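PDB 3NO4: creatinine amidohydrolase from Nostoc punctiforme PCC 73102, which probably hydrolyses carbon-nitrogen bonds in linear amides as a metal-dependent enzyme of the creatininase superfamily. Local coordinates for residues A[39-48]-A[76-87]; A[120-128]-A[256-267]. All coordinates share one frame; numbering follows the deposited sequence.

Contact 1. Residues A[39-48]-A[76-87]; sequences GIIFPIGSTE and AIVGPTINVGMA
Ile41 and Val78 pair as parallel neighbours where strands 39-44 and 77-78 lie side by side, the two strands of a beta-alpha-beta unit joined through helix 58-74. Backbone bonds come first. Ile41 N donates to Ile77 O at 3.0 Å, almost straight at 175°, and Ile41 O takes Gly79 N. The register then slips by one residue. A separate single bridge follows, Ile44 beside Ile82, in which Ile82 N gives to Pro43 O at 2.9 Å and Gly45 N gives to Ile82 O.

The apolar contacts flank these bonds. Ile44 turns CG1 anti to its own nitrogen (chi1 -175°), which lays that branch against Ile82 CG2 at 3.7 Å. Ile40 CG1 meets Ile77 CG2 in the same manner. Ile41 CD1 ends on the methyl of Ala76. The Phe42 ring runs beside Pro80, pointing the same way, and brings its edge in plane to Pro80 O, 3.6 Å from CD1. A side chain on Gly79 would collide with this ring. Pro43 crosses Thr81 at about a right angle; the Thr81 hydroxyl itself is bonded to Glu64 of helix 58-74.

Polar side chains take over past the strands. Thr47 OG1 donates to Asn83 O and is also bonded to His23 of the second subunit. A valine in place of Thr47 would probably leave Asn83 O without this donor and His23 of that subunit without its mate. One water accepts from both Thr47 N and Gly85 N, bridging the two loops. Glu48 lies near the nickel ion. The bond from Thr47 OG1 to Asn83 O is 2.8 Å long, but the hydroxyl sits above the carbonyl plane, 45° out of it.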
loop_
_atom_site.group_PDB
_atom_site.type_symbol
_atom_site.label_atom_id
_atom_site.label_comp_id
_atom_site.label_asym_id
_atom_site.label_seq_id
_atom_site.Cartn_x
_atom_site.Cartn_y
_atom_site.Cartn_z
ATOM N N GLY A 39 -4.904 -19.684 23.095
ATOM C CA GLY A 39 -3.972 -18.610 23.373
ATOM C C GLY A 39 -2.563 -18.862 22.842
ATOM O O GLY A 39 -2.116 -20.002 22.717
ATOM N N ILE A 40 -1.890 -17.778 22.479
ATOM C CA ILE A 40 -0.508 -17.780 22.048
ATOM C C ILE A 40 0.145 -16.455 22.499
ATOM O O ILE A 40 -0.500 -15.380 22.472
ATOM C CB ILE A 40 -0.393 -17.970 20.486
ATOM C CG1 ILE A 40 1.068 -18.085 20.058
ATOM C CG2 ILE A 40 -1.113 -16.843 19.751
ATOM C CD1 ILE A 40 1.307 -18.787 18.663
ATOM N N ILE A 41 1.393 -16.566 22.945
ATOM C CA ILE A 41 2.215 -15.432 23.385
ATOM C C ILE A 41 3.211 -15.142 22.273
ATOM O O ILE A 41 3.856 -16.090 21.767
ATOM C CB ILE A 41 2.955 -15.714 24.679
ATOM C CG1 ILE A 41 1.944 -15.898 25.806
ATOM C CG2 ILE A 41 3.949 -14.564 25.011
ATOM C CD1 ILE A 41 2.553 -16.385 27.096
ATOM N N PHE A 42 3.252 -13.885 21.820
ATOM C CA PHE A 42 4.344 -13.382 20.992
ATOM C C PHE A 42 5.265 -12.449 21.755
ATOM O O PHE A 42 4.794 -11.430 22.250
ATOM C CB PHE A 42 3.829 -12.689 19.735
ATOM C CG PHE A 42 3.449 -13.651 18.673
ATOM C CD1 PHE A 42 4.424 -14.216 17.863
ATOM C CD2 PHE A 42 2.126 -14.036 18.509
ATOM C CE1 PHE A 42 4.093 -15.156 16.902
ATOM C CE2 PHE A 42 1.762 -14.975 17.528
ATOM C CZ PHE A 42 2.766 -15.548 16.734
ATOM N N PRO A 43 6.574 -12.786 21.849
ATOM C CA PRO A 43 7.494 -11.756 22.336
ATOM C C PRO A 43 7.742 -10.769 21.198
ATOM O O PRO A 43 7.949 -11.203 20.053
ATOM C CB PRO A 43 8.764 -12.537 22.707
ATOM C CG PRO A 43 8.538 -13.943 22.370
ATOM C CD PRO A 43 7.278 -14.052 21.585
ATOM N N ILE A 44 7.672 -9.483 21.495
ATOM C CA ILE A 44 7.989 -8.441 20.532
ATOM C C ILE A 44 8.961 -7.449 21.134
ATOM O O ILE A 44 8.711 -6.902 22.188
ATOM C CB ILE A 44 6.744 -7.755 19.881
ATOM C CG1 ILE A 44 7.178 -6.746 18.796
ATOM C CG2 ILE A 44 5.850 -7.086 20.914
ATOM C CD1 ILE A 44 5.999 -6.208 17.912
ATOM N N GLY A 45 10.090 -7.252 20.470
ATOM C CA GLY A 45 11.047 -6.216 20.860
ATOM C C GLY A 45 11.439 -5.274 19.730
ATOM O O GLY A 45 10.579 -4.710 19.011
ATOM N N SER A 46 12.745 -5.078 19.610
ATOM C CA SER A 46 13.326 -4.084 18.733
ATOM C C SER A 46 14.810 -4.327 18.606
ATOM O O SER A 46 15.423 -4.970 19.483
ATOM C CB SER A 46 13.089 -2.670 19.304
ATOM O OG SER A 46 13.437 -1.693 18.344
ATOM N N THR A 47 15.381 -3.800 17.540
ATOM C CA THR A 47 16.817 -3.842 17.269
ATOM C C THR A 47 17.235 -2.376 17.179
ATOM O O THR A 47 17.046 -1.753 16.155
ATOM C CB THR A 47 17.090 -4.610 15.967
ATOM O OG1 THR A 47 16.544 -5.924 16.096
ATOM C CG2 THR A 47 18.608 -4.693 15.634
ATOM N N GLU A 48 17.727 -1.816 18.293
ATOM C CA GLU A 48 17.994 -0.373 18.367
ATOM C C GLU A 48 19.059 -0.070 19.392
ATOM O O GLU A 48 19.156 -0.758 20.425
ATOM C CB GLU A 48 16.710 0.394 18.766
ATOM C CG GLU A 48 16.106 -0.085 20.106
ATOM C CD GLU A 48 14.815 0.544 20.462
ATOM O OE1 GLU A 48 13.892 0.545 19.610
ATOM O OE2 GLU A 48 14.704 1.005 21.612
ATOM N N ALA A 76 1.175 -21.672 28.099
ATOM C CA ALA A 76 0.940 -21.032 26.796
ATOM C C ALA A 76 2.036 -21.381 25.789
ATOM O O ALA A 76 3.224 -21.341 26.102
ATOM C CB ALA A 76 0.842 -19.534 26.932
ATOM N N ILE A 77 1.626 -21.645 24.553
ATOM C CA ILE A 77 2.552 -21.771 23.432
ATOM C C ILE A 77 3.171 -20.407 23.122
ATOM O O ILE A 77 2.478 -19.368 23.159
ATOM C CB ILE A 77 1.880 -22.419 22.167
ATOM C CG1 ILE A 77 2.953 -22.998 21.211
ATOM C CG2 ILE A 77 0.942 -21.457 21.412
ATOM C CD1 ILE A 77 2.379 -23.960 20.221
ATOM N N VAL A 78 4.480 -20.396 22.856
ATOM C CA VAL A 78 5.218 -19.134 22.658
ATOM C C VAL A 78 5.726 -19.117 21.234
ATOM O O VAL A 78 6.542 -19.967 20.850
ATOM C CB VAL A 78 6.355 -18.978 23.638
ATOM C CG1 VAL A 78 7.192 -17.693 23.332
ATOM C CG2 VAL A 78 5.827 -19.013 25.083
ATOM N N GLY A 79 5.208 -18.163 20.447
ATOM C CA GLY A 79 5.651 -17.987 19.078
ATOM C C GLY A 79 7.046 -17.369 18.963
ATOM O O GLY A 79 7.622 -16.964 19.952
ATOM N N PRO A 80 7.604 -17.326 17.739
ATOM C CA PRO A 80 8.941 -16.778 17.521
ATOM C C PRO A 80 8.976 -15.280 17.750
ATOM O O PRO A 80 7.988 -14.595 17.454
ATOM C CB PRO A 80 9.212 -17.092 16.045
ATOM C CG PRO A 80 7.844 -17.230 15.422
ATOM C CD PRO A 80 7.007 -17.825 16.488
ATOM N N THR A 81 10.120 -14.793 18.237
ATOM C CA THR A 81 10.275 -13.403 18.645
ATOM C C THR A 81 10.225 -12.475 17.407
ATOM O O THR A 81 10.831 -12.773 16.345
ATOM C CB THR A 81 11.578 -13.199 19.454
ATOM O OG1 THR A 81 11.590 -14.092 20.586
ATOM C CG2 THR A 81 11.731 -11.749 19.919
ATOM N N ILE A 82 9.449 -11.404 17.537
ATOM C CA ILE A 82 9.442 -10.292 16.546
ATOM C C ILE A 82 10.585 -9.376 16.961
ATOM O O ILE A 82 10.479 -8.624 17.946
ATOM C CB ILE A 82 8.099 -9.572 16.473
ATOM C CG1 ILE A 82 6.996 -10.547 16.020
ATOM C CG2 ILE A 82 8.149 -8.314 15.537
ATOM C CD1 ILE A 82 5.578 -9.999 16.199
ATOM N N ASN A 83 11.704 -9.549 16.258
ATOM C CA ASN A 83 12.996 -8.939 16.584
ATOM C C ASN A 83 13.164 -7.487 16.149
ATOM O O ASN A 83 13.986 -6.774 16.722
ATOM C CB ASN A 83 14.145 -9.761 15.964
ATOM C CG ASN A 83 14.335 -11.070 16.645
ATOM O OD1 ASN A 83 14.578 -11.099 17.851
ATOM N ND2 ASN A 83 14.299 -12.169 15.889
ATOM N N VAL A 84 12.435 -7.073 15.109
ATOM C CA VAL A 84 12.537 -5.723 14.556
ATOM C C VAL A 84 11.124 -5.128 14.555
ATOM O O VAL A 84 10.210 -5.740 13.999
ATOM C CB VAL A 84 13.157 -5.754 13.170
ATOM C CG1 VAL A 84 13.035 -4.394 12.414
ATOM C CG2 VAL A 84 14.621 -6.201 13.264
ATOM N N GLY A 85 10.967 -3.980 15.226
ATOM C CA GLY A 85 9.703 -3.265 15.311
ATOM C C GLY A 85 9.815 -1.820 14.842
ATOM O O GLY A 85 10.502 -1.525 13.856
HETATM N N MSE A 86 9.121 -0.937 15.540
HETATM C CA MSE A 86 9.022 0.471 15.193
HETATM C C MSE A 86 9.999 1.261 16.075
HETATM O O MSE A 86 9.715 1.618 17.255
HETATM C CB MSE A 86 7.568 0.971 15.322
HETATM C CG MSE A 86 7.258 2.084 14.342
HETATM SE SE MSE A 86 8.299 3.684 14.642
HETATM C CE MSE A 86 7.857 4.106 16.495
ATOM N N ALA A 87 11.173 1.490 15.473
ATOM C CA ALA A 87 12.312 2.135 16.124
ATOM C C ALA A 87 12.872 3.247 15.216
ATOM O O ALA A 87 14.080 3.460 15.167
ATOM C CB ALA A 87 13.377 1.076 16.443
HETATM O O HOH W 1 13.439 -2.571 15.802
#

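Contact 2. Residues A[120-128]-A[256-267]; sequences FSKFYFING and LSNGYLEFVNAD
An aromatic cluster of Tyr124, Tyr260 and Phe263 fills the interface where the C-terminal helix packs on a strand of the parallel sheet. Strand 122-127 and helix segment 256-265 run nearly antiparallel, at 158°, with axes 8.9 Å apart.

Tyr124 holds the middle. With CG anti to the backbone N (chi1 -165°), its ring lies against the helix backbone. Tyr260 CA sits over one ring face, 4.0 Å from the ring centroid, in a CH-pi contact. The Tyr260 ring turns its edge to the Tyr124 face, offset, with the planes at 78°. Tyr260 CD1 comes to 3.7 Å from Tyr124 CB. The Tyr124 hydroxyl reaches the backbone around Gly259, where any side chain would collide with it. Phe263 slides past Tyr124 in the opposite direction, and its CD2 lies 3.6 Å from Tyr124 CD1. At the other end Ile126 CG2 and Leu256 CD1 meet tip to tip at 3.8 Å.

Lys122 bends at its second torsion and carries its CD over a face of the Phe263 ring. Its ammonium group then grips the end of the helix. Lys122 NZ donates to Phe263 O at 2.8 Å and to Ala266 O at 2.9 Å, with a weak third bond to Asp267 O of the chain-terminal carboxylate. Phe263 O also accepts from Ala266 N, on the opposite face of its plane. The positive charge probably offsets the negative end of the helix and the terminal carboxylate. The same ammonium group bonds Gln159, and Asp267 OD1, on its side chain, forms salt bridges to Arg217 and Arg227 of the third subunit.

The helix runs along one side of the sheet. Tyr124 and Phe263 touch strand 159-164, Ile126 touches Ile41 of strand 39-44, and Tyr260 packs on Thr74 of helix 58-74.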
loop_
_atom_site.group_PDB
_atom_site.type_symbol
_atom_site.label_atom_id
_atom_site.label_comp_id
_atom_site.label_asym_id
_atom_site.label_seq_id
_atom_site.Cartn_x
_atom_site.Cartn_y
_atom_site.Cartn_z
ATOM N N PHE A 120 -6.557 -20.036 16.702
ATOM C CA PHE A 120 -6.035 -19.195 17.788
ATOM C C PHE A 120 -6.938 -17.939 17.885
ATOM O O PHE A 120 -7.374 -17.382 16.872
ATOM C CB PHE A 120 -4.566 -18.785 17.571
ATOM C CG PHE A 120 -3.587 -19.874 17.788
ATOM C CD1 PHE A 120 -3.107 -20.163 19.096
ATOM C CD2 PHE A 120 -3.114 -20.636 16.711
ATOM C CE1 PHE A 120 -2.203 -21.183 19.301
ATOM C CE2 PHE A 120 -2.186 -21.667 16.916
ATOM C CZ PHE A 120 -1.711 -21.935 18.194
ATOM N N SER A 121 -7.278 -17.548 19.105
ATOM C CA SER A 121 -8.098 -16.363 19.306
ATOM C C SER A 121 -7.674 -15.413 20.456
ATOM O O SER A 121 -8.230 -14.323 20.575
ATOM C CB SER A 121 -9.557 -16.808 19.464
ATOM O OG SER A 121 -9.744 -17.453 20.692
ATOM N N LYS A 122 -6.700 -15.811 21.263
ATOM C CA LYS A 122 -6.161 -14.962 22.306
ATOM C C LYS A 122 -4.687 -14.743 22.014
ATOM O O LYS A 122 -3.877 -15.644 22.241
ATOM C CB LYS A 122 -6.390 -15.632 23.657
ATOM C CG LYS A 122 -7.882 -15.776 24.042
ATOM C CD LYS A 122 -8.420 -14.521 24.737
ATOM C CE LYS A 122 -9.770 -14.775 25.429
ATOM N NZ LYS A 122 -10.230 -13.575 26.202
ATOM N N PHE A 123 -4.360 -13.551 21.493
ATOM C CA PHE A 123 -2.998 -13.163 21.131
ATOM C C PHE A 123 -2.423 -12.166 22.149
ATOM O O PHE A 123 -2.886 -10.999 22.224
ATOM C CB PHE A 123 -2.969 -12.553 19.735
ATOM C CG PHE A 123 -3.345 -13.497 18.674
ATOM C CD1 PHE A 123 -4.703 -13.760 18.396
ATOM C CD2 PHE A 123 -2.383 -14.133 17.920
ATOM C CE1 PHE A 123 -5.066 -14.638 17.401
ATOM C CE2 PHE A 123 -2.742 -15.035 16.928
ATOM C CZ PHE A 123 -4.085 -15.273 16.655
ATOM N N TYR A 124 -1.471 -12.633 22.949
ATOM C CA TYR A 124 -0.851 -11.852 24.057
ATOM C C TYR A 124 0.576 -11.483 23.652
ATOM O O TYR A 124 1.451 -12.377 23.549
ATOM C CB TYR A 124 -0.863 -12.699 25.332
ATOM C CG TYR A 124 -0.613 -11.961 26.613
ATOM C CD1 TYR A 124 -1.566 -11.109 27.135
ATOM C CD2 TYR A 124 0.574 -12.138 27.335
ATOM C CE1 TYR A 124 -1.363 -10.450 28.343
ATOM C CE2 TYR A 124 0.780 -11.483 28.548
ATOM C CZ TYR A 124 -0.196 -10.631 29.031
ATOM O OH TYR A 124 -0.018 -9.977 30.209
ATOM N N PHE A 125 0.768 -10.223 23.259
ATOM C CA PHE A 125 2.059 -9.715 22.805
ATOM C C PHE A 125 2.791 -9.174 24.023
ATOM O O PHE A 125 2.348 -8.174 24.597
ATOM C CB PHE A 125 1.929 -8.597 21.785
ATOM C CG PHE A 125 1.414 -9.066 20.456
ATOM C CD1 PHE A 125 0.059 -9.294 20.266
ATOM C CD2 PHE A 125 2.296 -9.369 19.426
ATOM C CE1 PHE A 125 -0.425 -9.774 18.970
ATOM C CE2 PHE A 125 1.821 -9.838 18.173
ATOM C CZ PHE A 125 0.460 -10.032 17.977
ATOM N N ILE A 126 3.921 -9.796 24.373
ATOM C CA ILE A 126 4.730 -9.331 25.506
ATOM C C ILE A 126 5.794 -8.494 24.879
ATOM O O ILE A 126 6.657 -8.999 24.145
ATOM C CB ILE A 126 5.320 -10.445 26.312
ATOM C CG1 ILE A 126 4.203 -11.186 27.067
ATOM C CG2 ILE A 126 6.351 -9.905 27.302
ATOM C CD1 ILE A 126 4.678 -12.509 27.760
ATOM N N ASN A 127 5.717 -7.198 25.163
ATOM C CA ASN A 127 6.476 -6.192 24.442
ATOM C C ASN A 127 7.632 -5.621 25.290
ATOM O O ASN A 127 7.494 -5.400 26.482
ATOM C CB ASN A 127 5.524 -5.096 23.986
ATOM C CG ASN A 127 6.230 -3.935 23.320
ATOM O OD1 ASN A 127 7.082 -4.120 22.443
ATOM N ND2 ASN A 127 5.853 -2.728 23.711
ATOM N N GLY A 128 8.763 -5.376 24.629
ATOM C CA GLY A 128 9.949 -4.812 25.241
ATOM C C GLY A 128 10.305 -3.396 24.812
ATOM O O GLY A 128 11.257 -2.860 25.334
ATOM N N LEU A 256 3.151 -10.899 34.559
ATOM C CA LEU A 256 2.618 -11.211 33.223
ATOM C C LEU A 256 2.019 -12.630 33.042
ATOM O O LEU A 256 1.238 -12.833 32.114
ATOM C CB LEU A 256 3.665 -10.915 32.131
ATOM C CG LEU A 256 4.092 -9.434 32.046
ATOM C CD1 LEU A 256 4.901 -9.186 30.747
ATOM C CD2 LEU A 256 2.891 -8.479 32.102
ATOM N N SER A 257 2.380 -13.585 33.917
ATOM C CA SER A 257 1.705 -14.868 34.003
ATOM C C SER A 257 0.270 -14.660 34.489
ATOM O O SER A 257 -0.668 -15.237 33.918
ATOM C CB SER A 257 2.463 -15.848 34.936
ATOM O OG SER A 257 3.710 -16.197 34.337
ATOM N N ASN A 258 0.097 -13.849 35.543
ATOM C CA ASN A 258 -1.243 -13.480 36.011
ATOM C C ASN A 258 -2.006 -12.747 34.896
ATOM O O ASN A 258 -3.155 -13.073 34.600
ATOM C CB ASN A 258 -1.179 -12.671 37.318
ATOM C CG ASN A 258 -0.837 -13.539 38.534
ATOM O OD1 ASN A 258 -1.256 -14.698 38.631
ATOM N ND2 ASN A 258 -0.073 -12.983 39.461
ATOM N N GLY A 259 -1.353 -11.789 34.244
ATOM C CA GLY A 259 -1.988 -11.053 33.155
ATOM C C GLY A 259 -2.429 -11.899 31.952
ATOM O O GLY A 259 -3.514 -11.699 31.407
ATOM N N TYR A 260 -1.588 -12.853 31.560
ATOM C CA TYR A 260 -1.937 -13.795 30.501
ATOM C C TYR A 260 -3.131 -14.665 30.900
ATOM O O TYR A 260 -4.038 -14.882 30.087
ATOM C CB TYR A 260 -0.753 -14.686 30.128
ATOM C CG TYR A 260 -1.145 -15.745 29.145
ATOM C CD1 TYR A 260 -1.229 -15.447 27.804
ATOM C CD2 TYR A 260 -1.536 -17.043 29.573
ATOM C CE1 TYR A 260 -1.623 -16.410 26.886
ATOM C CE2 TYR A 260 -1.954 -18.000 28.642
ATOM C CZ TYR A 260 -1.973 -17.684 27.325
ATOM O OH TYR A 260 -2.370 -18.602 26.386
ATOM N N LEU A 261 -3.102 -15.190 32.126
ATOM C CA LEU A 261 -4.170 -16.077 32.592
ATOM C C LEU A 261 -5.505 -15.308 32.670
ATOM O O LEU A 261 -6.529 -15.832 32.219
ATOM C CB LEU A 261 -3.843 -16.752 33.921
ATOM C CG LEU A 261 -2.757 -17.855 33.887
ATOM C CD1 LEU A 261 -2.395 -18.289 35.322
ATOM C CD2 LEU A 261 -3.101 -19.077 33.011
ATOM N N GLU A 262 -5.472 -14.072 33.180
ATOM C CA GLU A 262 -6.672 -13.208 33.195
ATOM C C GLU A 262 -7.205 -12.949 31.792
ATOM O O GLU A 262 -8.390 -13.033 31.566
ATOM C CB GLU A 262 -6.426 -11.880 33.939
ATOM C CG GLU A 262 -6.292 -12.043 35.473
ATOM C CD GLU A 262 -5.937 -10.732 36.231
ATOM O OE1 GLU A 262 -5.694 -9.685 35.560
ATOM O OE2 GLU A 262 -5.902 -10.763 37.498
ATOM N N PHE A 263 -6.310 -12.660 30.856
ATOM C CA PHE A 263 -6.646 -12.490 29.428
ATOM C C PHE A 263 -7.263 -13.733 28.816
ATOM O O PHE A 263 -8.397 -13.662 28.340
ATOM C CB PHE A 263 -5.392 -12.056 28.642
ATOM C CG PHE A 263 -5.602 -11.902 27.150
ATOM C CD1 PHE A 263 -6.631 -11.103 26.656
ATOM C CD2 PHE A 263 -4.745 -12.521 26.243
ATOM C CE1 PHE A 263 -6.812 -10.943 25.292
ATOM C CE2 PHE A 263 -4.905 -12.339 24.860
ATOM C CZ PHE A 263 -5.954 -11.555 24.394
ATOM N N VAL A 264 -6.547 -14.867 28.861
ATOM C CA VAL A 264 -6.999 -16.104 28.205
ATOM C C VAL A 264 -8.315 -16.633 28.823
ATOM O O VAL A 264 -9.128 -17.205 28.113
ATOM C CB VAL A 264 -5.873 -17.202 28.151
ATOM C CG1 VAL A 264 -5.754 -17.961 29.480
ATOM C CG2 VAL A 264 -6.117 -18.165 26.999
ATOM N N ASN A 265 -8.506 -16.412 30.119
ATOM C CA ASN A 265 -9.710 -16.874 30.808
ATOM C C ASN A 265 -10.905 -15.933 30.700
ATOM O O ASN A 265 -12.014 -16.377 30.950
ATOM C CB ASN A 265 -9.426 -17.234 32.274
ATOM C CG ASN A 265 -8.453 -18.419 32.413
ATOM O OD1 ASN A 265 -7.627 -18.445 33.320
ATOM N ND2 ASN A 265 -8.555 -19.390 31.518
ATOM N N ALA A 266 -10.681 -14.678 30.311
ATOM C CA ALA A 266 -11.768 -13.706 30.118
ATOM C C ALA A 266 -12.647 -14.058 28.891
ATOM O O ALA A 266 -12.201 -14.737 27.952
ATOM C CB ALA A 266 -11.204 -12.291 29.984
ATOM N N ASP A 267 -13.892 -13.584 28.915
ATOM C CA ASP A 267 -14.825 -13.805 27.820
ATOM C C ASP A 267 -14.406 -13.036 26.547
ATOM O O ASP A 267 -13.322 -12.451 26.421
ATOM C CB ASP A 267 -16.282 -13.495 28.242
ATOM C CG ASP A 267 -16.555 -12.009 28.506
ATOM O OD1 ASP A 267 -15.710 -11.143 28.212
ATOM O OD2 ASP A 267 -17.642 -11.704 29.023
ATOM O OXT ASP A 267 -15.165 -13.007 25.598
#

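Contacts 1 and 2 share one parallel sheet, in which strands 39-44 and 122-127 are neighbours. Their centres lie 14 Å apart. Ile126 joins them through the backbone: its N is 2.8 Å from Phe42 O and its O is 2.9 Å from Ile44 N, both probable hydrogen bonds. A second link is made by side chains, where the Tyr260 hydroxyl of contact 2 packs on the Ala76 methyl of contact 1. The nickel ion, held by His50, Asp59 and Glu191, is near contact 1, about 4 Å from the Glu48 side chain. Contact 2 lies farther off, with the Ile126 side chain about 13 Å from the metal.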